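Local coordinates for hepatocyte growth factor-regulated tyrosine kinase substrate (Drosophila melanogaster, PDB 1DVP), which is essential for endosome membrane invagination and multivesicular body formation, and promotes degradation of active tyrosine kinase receptors, probably by sorting them into these bodies, at residues R208-D211 against G212-A215. Numbering follows the deposited sequence.
With ZN (zinc ion), chain C.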
loop_
_atom_site.group_PDB
_atom_site.type_symbol
_atom_site.label_atom_id
_atom_site.label_comp_id
_atom_site.label_asym_id
_atom_site.label_seq_id
_atom_site.Cartn_x
_atom_site.Cartn_y
_atom_site.Cartn_z
ATOM N N ARG A 208 -8.446 0.789 -5.896
ATOM C CA ARG A 208 -7.590 0.625 -7.083
ATOM C C ARG A 208 -7.101 -0.834 -7.266
ATOM O O ARG A 208 -6.669 -1.421 -6.299
ATOM C CB ARG A 208 -6.380 1.570 -6.927
ATOM C CG ARG A 208 -5.316 1.393 -8.032
ATOM C CD ARG A 208 -4.032 2.095 -7.674
ATOM N NE ARG A 208 -4.275 3.513 -7.457
ATOM C CZ ARG A 208 -4.387 4.428 -8.412
ATOM N NH1 ARG A 208 -4.280 4.087 -9.678
ATOM N NH2 ARG A 208 -4.581 5.690 -8.091
ATOM N N VAL A 209 -7.229 -1.423 -8.480
ATOM C CA VAL A 209 -6.707 -2.754 -8.771
ATOM C C VAL A 209 -5.956 -2.716 -10.152
ATOM O O VAL A 209 -6.208 -1.853 -10.976
ATOM C CB VAL A 209 -7.814 -3.831 -8.856
ATOM C CG1 VAL A 209 -8.453 -4.076 -7.476
ATOM C CG2 VAL A 209 -8.915 -3.415 -9.813
ATOM N N CYS A 210 -5.048 -3.638 -10.393
ATOM C CA CYS A 210 -4.351 -3.702 -11.668
ATOM C C CYS A 210 -5.256 -4.451 -12.692
ATOM O O CYS A 210 -6.247 -5.130 -12.343
ATOM C CB CYS A 210 -3.012 -4.441 -11.500
ATOM S SG CYS A 210 -3.214 -6.181 -11.332
ATOM N N ASP A 211 -4.886 -4.324 -13.956
ATOM C CA ASP A 211 -5.627 -4.939 -15.044
ATOM C C ASP A 211 -5.709 -6.439 -14.915
ATOM O O ASP A 211 -6.756 -6.978 -15.056
ATOM C CB ASP A 211 -5.015 -4.506 -16.392
ATOM C CG ASP A 211 -5.363 -3.074 -16.704
ATOM O OD1 ASP A 211 -6.334 -2.610 -16.118
ATOM O OD2 ASP A 211 -4.712 -2.405 -17.510
ATOM N N GLY A 212 -4.604 -7.106 -14.627
ATOM C CA GLY A 212 -4.646 -8.553 -14.456
ATOM C C GLY A 212 -5.648 -8.997 -13.391
ATOM O O GLY A 212 -6.406 -9.951 -13.605
ATOM N N CYS A 213 -5.630 -8.323 -12.228
ATOM C CA CYS A 213 -6.557 -8.631 -11.105
ATOM C C CYS A 213 -7.997 -8.274 -11.460
ATOM O O CYS A 213 -8.902 -9.019 -11.167
ATOM C CB CYS A 213 -6.128 -7.879 -9.809
ATOM S SG CYS A 213 -4.675 -8.679 -9.083
ATOM N N PHE A 214 -8.219 -7.130 -12.084
ATOM C CA PHE A 214 -9.570 -6.750 -12.477
ATOM C C PHE A 214 -10.164 -7.816 -13.415
ATOM O O PHE A 214 -11.375 -8.102 -13.370
ATOM C CB PHE A 214 -9.545 -5.440 -13.225
ATOM C CG PHE A 214 -10.891 -4.978 -13.652
ATOM C CD1 PHE A 214 -11.668 -4.227 -12.800
ATOM C CD2 PHE A 214 -11.380 -5.294 -14.929
ATOM C CE1 PHE A 214 -12.906 -3.783 -13.198
ATOM C CE2 PHE A 214 -12.630 -4.853 -15.343
ATOM C CZ PHE A 214 -13.393 -4.096 -14.481
ATOM N N ALA A 215 -9.310 -8.429 -14.237
ATOM C CA ALA A 215 -9.796 -9.450 -15.171
ATOM C C ALA A 215 -10.105 -10.736 -14.419
ATOM O O ALA A 215 -11.154 -11.362 -14.659
ATOM C CB ALA A 215 -8.762 -9.714 -16.278
HETATM ZN ZN ZN C . -3.287 -6.763 -8.993
#
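Cys210 does double duty with a single sulfur: its SG binds the zinc ion at 2.4 Å and also accepts the backbone N-H of Cys213. This capping bond spans 3.4 Å from Cys213 N to Cys210 SG and is nearly straight, with an N-H...S angle of 164°. The sulfur reaches both because chi1 of 75° sets it between the backbone N and the carbonyl carbon, leaning over the start of the helix. As the N-cap residue of helix 211-219, Cys210 thus caps the helix through a thiolate, and the N-H would probably draw off some of the charge that the sulfur carries. Cys213, one turn on, brings its own SG to the zinc ion at 2.4 Å; its chi1 of -75° swings that sulfur back beside the backbone N. Cys213 SG lies 3.7 Å from Cys210 SG, as neighbouring ligands. This CxxC pair is the C-terminal half of a Cys4 zinc site of the FYVE finger, completed by Cys180 and Cys183. The first helical backbone bond runs from Phe214 N to Cys210 O at 2.8 Å, and the next from Ala215 N to Asp211 O at 3.0 Å. Val209 CG2 approaches Phe214 CB at 4.0 Å and lies at the ring edge, near its plane and closest to CD1, the two side chains crossing at about a right angle. Strand 194-198 borders this patch, Cys196 touching Val209 and Lys194 touching Phe214. Asp211 OD1 forms a salt bridge with Lys194 NZ.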